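Local structure of proton-dependent oligopeptide transporter family protein (Xanthomonas campestris, 6EI3) at residues E360-S363 with L364-M367; L401-A404 with L405-G409. The protein probably carries short peptides across the bacterial membrane together with protons, as a major facilitator superfamily transporter of the POT family. All coordinates share one frame; numbering follows the deposited sequence.

Interaction 1 (E360-S363 with L364-M367). With 78M ((2S)-2,3-dihydroxypropyl(7Z)-pentadec-7-enoate), chain J.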
loop_
_atom_site.group_PDB
_atom_site.type_symbol
_atom_site.label_atom_id
_atom_site.label_comp_id
_atom_site.label_asym_id
_atom_site.label_seq_id
_atom_site.Cartn_x
_atom_site.Cartn_y
_atom_site.Cartn_z
ATOM N N GLU A 360 0.518 -18.047 22.637
ATOM C CA GLU A 360 -0.239 -18.201 21.393
ATOM C C GLU A 360 0.038 -17.030 20.437
ATOM O O GLU A 360 -0.226 -15.889 20.804
ATOM C CB GLU A 360 -1.755 -18.341 21.664
ATOM C CG GLU A 360 -2.563 -18.804 20.455
ATOM C CD GLU A 360 -2.323 -20.224 19.964
ATOM O OE1 GLU A 360 -1.999 -21.106 20.793
ATOM O OE2 GLU A 360 -2.494 -20.460 18.745
ATOM N N PRO A 361 0.567 -17.286 19.215
ATOM C CA PRO A 361 0.816 -16.177 18.286
ATOM C C PRO A 361 -0.461 -15.802 17.544
ATOM O O PRO A 361 -0.602 -16.104 16.349
ATOM C CB PRO A 361 1.925 -16.726 17.370
ATOM C CG PRO A 361 1.740 -18.218 17.393
ATOM C CD PRO A 361 0.930 -18.588 18.614
ATOM N N THR A 362 -1.404 -15.153 18.260
ATOM C CA THR A 362 -2.707 -14.721 17.722
ATOM C C THR A 362 -2.501 -13.670 16.648
ATOM O O THR A 362 -1.450 -13.031 16.607
ATOM C CB THR A 362 -3.638 -14.155 18.823
ATOM O OG1 THR A 362 -3.092 -12.929 19.309
ATOM C CG2 THR A 362 -3.921 -15.154 19.975
ATOM N N SER A 363 -3.499 -13.483 15.790
ATOM C CA SER A 363 -3.404 -12.516 14.707
ATOM C C SER A 363 -3.137 -11.068 15.222
ATOM O O SER A 363 -2.293 -10.378 14.670
ATOM C CB SER A 363 -4.629 -12.611 13.798
ATOM O OG SER A 363 -5.782 -12.214 14.512
ATOM N N LEU A 364 -3.745 -10.678 16.348
ATOM C CA LEU A 364 -3.542 -9.340 16.917
ATOM C C LEU A 364 -2.177 -9.183 17.603
ATOM O O LEU A 364 -1.605 -8.091 17.554
ATOM C CB LEU A 364 -4.706 -8.938 17.836
ATOM C CG LEU A 364 -6.027 -8.596 17.117
ATOM C CD1 LEU A 364 -7.136 -8.360 18.111
ATOM C CD2 LEU A 364 -5.874 -7.395 16.130
ATOM N N ARG A 365 -1.622 -10.283 18.156
ATOM C CA ARG A 365 -0.279 -10.297 18.752
ATOM C C ARG A 365 0.760 -10.182 17.654
ATOM O O ARG A 365 1.747 -9.471 17.824
ATOM C CB ARG A 365 -0.019 -11.575 19.574
ATOM C CG ARG A 365 -0.387 -11.427 21.045
ATOM C CD ARG A 365 -0.372 -12.772 21.740
ATOM N NE ARG A 365 -0.481 -12.633 23.192
ATOM C CZ ARG A 365 -0.470 -13.651 24.043
ATOM N NH1 ARG A 365 -0.334 -14.895 23.599
ATOM N NH2 ARG A 365 -0.581 -13.434 25.344
ATOM N N ARG A 366 0.539 -10.877 16.529
ATOM C CA ARG A 366 1.432 -10.819 15.367
ATOM C C ARG A 366 1.455 -9.384 14.841
ATOM O O ARG A 366 2.523 -8.839 14.601
ATOM C CB ARG A 366 0.945 -11.755 14.250
ATOM C CG ARG A 366 1.131 -13.251 14.532
ATOM C CD ARG A 366 0.590 -14.074 13.359
ATOM N NE ARG A 366 0.279 -15.435 13.769
ATOM C CZ ARG A 366 -0.080 -16.411 12.939
ATOM N NH1 ARG A 366 -0.180 -16.180 11.636
ATOM N NH2 ARG A 366 -0.331 -17.629 13.405
ATOM N N MET A 367 0.272 -8.760 14.708
ATOM C CA MET A 367 0.168 -7.410 14.180
ATOM C C MET A 367 0.861 -6.367 15.066
ATOM O O MET A 367 1.653 -5.585 14.544
ATOM C CB MET A 367 -1.280 -7.054 13.886
ATOM C CG MET A 367 -1.843 -7.823 12.680
ATOM S SD MET A 367 -3.603 -7.501 12.455
ATOM C CE MET A 367 -3.521 -5.906 11.600
HETATM O O21 78M J . -6.460 -11.851 25.191
HETATM C C20 78M J . -6.388 -10.859 24.178
HETATM C C18 78M J . -5.080 -10.104 24.248
HETATM O O19 78M J . -4.926 -9.527 25.549
HETATM C C17 78M J . -4.976 -9.037 23.185
HETATM O O2 78M J . -3.683 -8.405 23.351
HETATM C C1 78M J . -2.961 -8.156 22.251
HETATM O O1 78M J . -3.277 -8.510 21.145
HETATM C C2 78M J . -1.719 -7.376 22.579
HETATM C C3 78M J . -0.498 -7.834 21.797
HETATM C C4 78M J . 0.821 -7.468 22.445
HETATM C C5 78M J . 1.988 -8.230 21.847
HETATM C C6 78M J . 3.361 -7.765 22.325
HETATM C C7 78M J . 4.451 -8.679 21.840
HETATM C C8 78M J . 5.742 -8.408 21.670
HETATM C C9 78M J . 6.459 -7.106 21.917
HETATM C C10 78M J . 6.781 -6.342 20.628
HETATM C C11 78M J . 8.025 -6.816 19.866
HETATM C C12 78M J . 9.372 -6.316 20.390
HETATM C C13 78M J . 9.581 -4.808 20.309
HETATM C C15 78M J . 10.786 -2.797 21.236
HETATM C C14 78M J . 10.802 -4.296 21.047
#
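T362 meets R365, R366 closes back on T362 and M367 on S363 where the loop E360-S363 runs without a break into the helical turn L364-M367. The backbone first kinks at P361, the centre of an inverse gamma turn in which T362 N makes a weak bond to E360 O, and then winds into helix 363-389. Its first regular helical bonds run from R366 N to T362 O, 2.9 Å, and from M367 N to S363 O. T362 is the N-cap: with chi1 at 68°, OG1 lies between the backbone N and the carbonyl carbon and accepts from R365 N at 3.2 Å, while also resting against R365 CB and CG. The junction is therefore a capped helix start, reached through a short link from helix 334-357 and placed among the transmembrane helices of a major facilitator fold.

Two arginines fold back to occupy the carbonyls of the incoming loop. The extended chain of R365 crosses the T362 side chain obliquely and brings NH1 to E360 O at 3.0 Å; the bond is nearly straight, 165°, and the oxygen lies in the guanidinium plane. R366 instead uses NE, 2.8 Å from P361 O, approaching from above the carbonyl plane, and NH2 adds a weak second bond to the same oxygen. Its aliphatic part runs close to T362 O, with CG 3.3 Å from that oxygen. The bound monoacylglycerol lies against this start of the helix, its ester carbonyl oxygen O1 3.6 Å from L364 CB and its chain carbon C3 3.7 Å from R365 CG. Cation-pi contacts engage both arginines further, R365 with W359 and R366 with Y351, while L364 packs on helix 471-495.

Interaction 2 (L401-A404 with L405-G409); sequences LPYA and LLTFG
L401 and L405, one helical turn apart, lie side by side with their branches pointing the same way. CD1 of L401 touches CD1 of L405 at 3.9 Å, and L405 CG lies 3.5 Å from L401 O, so the same residue pair is joined by apolar contact and by the main-chain bond from L405 N to L401 O. The two leucines reach this arrangement by different torsions: in L401 CG is anti to the backbone N (chi1 176°), whereas in L405 it is anti to the carbonyl carbon (chi1 -67°).

T407 and Y403 form the polar counterpart. The threonine hydroxyl turns back along the helix and donates from OG1 to Y403 O at 2.8 Å, while T407 N donates to that oxygen at 2.9 Å. The two donors arrive from opposite faces of the carbonyl plane, so one buried acceptor is gripped twice. OG1 also lies near the plane of the Y403 ring, at its edge, and it has a further hydrogen bond with N335. Among neighbouring elements, Y403 meets W313 edge-to-face, F408 does the same with F373, and L405 and L406 pack on helix 363-389. A bound lipid touches L401. Doubling of the main-chain bond by a threonine hydroxyl one turn on is a familiar feature of transmembrane helices, here in helix 400-424 of the major facilitator fold.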
loop_
_atom_site.group_PDB
_atom_site.type_symbol
_atom_site.label_atom_id
_atom_site.label_comp_id
_atom_site.label_asym_id
_atom_site.label_seq_id
_atom_site.Cartn_x
_atom_site.Cartn_y
_atom_site.Cartn_z
ATOM N N LEU A 401 20.554 -5.757 7.938
ATOM C CA LEU A 401 19.977 -5.704 9.295
ATOM C C LEU A 401 18.586 -5.030 9.291
ATOM O O LEU A 401 17.623 -5.737 9.576
ATOM C CB LEU A 401 20.934 -5.080 10.322
ATOM C CG LEU A 401 20.409 -4.882 11.757
ATOM C CD1 LEU A 401 20.092 -6.224 12.441
ATOM C CD2 LEU A 401 21.424 -4.111 12.588
ATOM N N PRO A 402 18.403 -3.753 8.873
ATOM C CA PRO A 402 17.026 -3.216 8.823
ATOM C C PRO A 402 16.128 -3.903 7.791
ATOM O O PRO A 402 14.937 -3.955 8.029
ATOM C CB PRO A 402 17.225 -1.721 8.542
ATOM C CG PRO A 402 18.589 -1.606 7.918
ATOM C CD PRO A 402 19.402 -2.701 8.555
ATOM N N TYR A 403 16.666 -4.476 6.687
ATOM C CA TYR A 403 15.800 -5.213 5.757
ATOM C C TYR A 403 15.194 -6.438 6.461
ATOM O O TYR A 403 14.000 -6.692 6.318
ATOM C CB TYR A 403 16.543 -5.656 4.473
ATOM C CG TYR A 403 16.263 -4.726 3.314
ATOM C CD1 TYR A 403 15.061 -4.799 2.613
ATOM C CD2 TYR A 403 17.132 -3.683 3.008
ATOM C CE1 TYR A 403 14.744 -3.874 1.624
ATOM C CE2 TYR A 403 16.848 -2.781 1.985
ATOM C CZ TYR A 403 15.653 -2.881 1.297
ATOM O OH TYR A 403 15.360 -1.979 0.316
ATOM N N ALA A 404 16.015 -7.176 7.230
ATOM C CA ALA A 404 15.577 -8.373 7.961
ATOM C C ALA A 404 14.516 -8.013 8.985
ATOM O O ALA A 404 13.461 -8.650 9.037
ATOM C CB ALA A 404 16.769 -9.054 8.643
ATOM N N LEU A 405 14.784 -6.961 9.776
ATOM C CA LEU A 405 13.869 -6.504 10.815
ATOM C C LEU A 405 12.549 -6.041 10.223
ATOM O O LEU A 405 11.493 -6.499 10.671
ATOM C CB LEU A 405 14.516 -5.398 11.675
ATOM C CG LEU A 405 15.704 -5.839 12.553
ATOM C CD1 LEU A 405 16.558 -4.659 12.938
ATOM C CD2 LEU A 405 15.232 -6.625 13.809
ATOM N N LEU A 406 12.614 -5.187 9.170
ATOM C CA LEU A 406 11.416 -4.646 8.509
ATOM C C LEU A 406 10.557 -5.721 7.816
ATOM O O LEU A 406 9.332 -5.649 7.897
ATOM C CB LEU A 406 11.774 -3.506 7.540
ATOM C CG LEU A 406 10.614 -2.876 6.734
ATOM C CD1 LEU A 406 9.623 -2.109 7.643
ATOM C CD2 LEU A 406 11.139 -1.998 5.628
ATOM N N THR A 407 11.207 -6.677 7.112
ATOM C CA THR A 407 10.523 -7.760 6.414
ATOM C C THR A 407 9.895 -8.721 7.413
ATOM O O THR A 407 8.796 -9.236 7.152
ATOM C CB THR A 407 11.421 -8.432 5.377
ATOM O OG1 THR A 407 11.949 -7.392 4.545
ATOM C CG2 THR A 407 10.635 -9.421 4.502
ATOM N N PHE A 408 10.570 -8.918 8.578
ATOM C CA PHE A 408 10.012 -9.716 9.672
ATOM C C PHE A 408 8.721 -9.021 10.145
ATOM O O PHE A 408 7.679 -9.676 10.249
ATOM C CB PHE A 408 11.018 -9.897 10.835
ATOM C CG PHE A 408 10.553 -10.845 11.920
ATOM C CD1 PHE A 408 10.237 -12.171 11.626
ATOM C CD2 PHE A 408 10.503 -10.436 13.248
ATOM C CE1 PHE A 408 9.838 -13.058 12.640
ATOM C CE2 PHE A 408 10.094 -11.321 14.258
ATOM C CZ PHE A 408 9.769 -12.621 13.945
ATOM N N GLY A 409 8.778 -7.699 10.319
ATOM C CA GLY A 409 7.608 -6.915 10.696
ATOM C C GLY A 409 6.488 -7.044 9.677
ATOM O O GLY A 409 5.340 -7.297 10.047
#

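Both interactions are local contacts along consecutive helices of the same family region, interaction 1 at the start of helix 363-389 and interaction 2 inside helix 400-424. Their centres are about 18 Å apart and their nearest atoms about 6 Å, without touching, yet each reaches the other's helix: S363 and L364 press on helix 400-424, L405 and L406 on helix 363-389. Interaction 1 is only partly buried and uses arginine side chains as donors to loop carbonyls, beside a threonine cap. The more buried interaction 2 involves no charged side chain, combining leucine packing with a hydroxyl that shares a helical carbonyl. A bound lipid touches each of them.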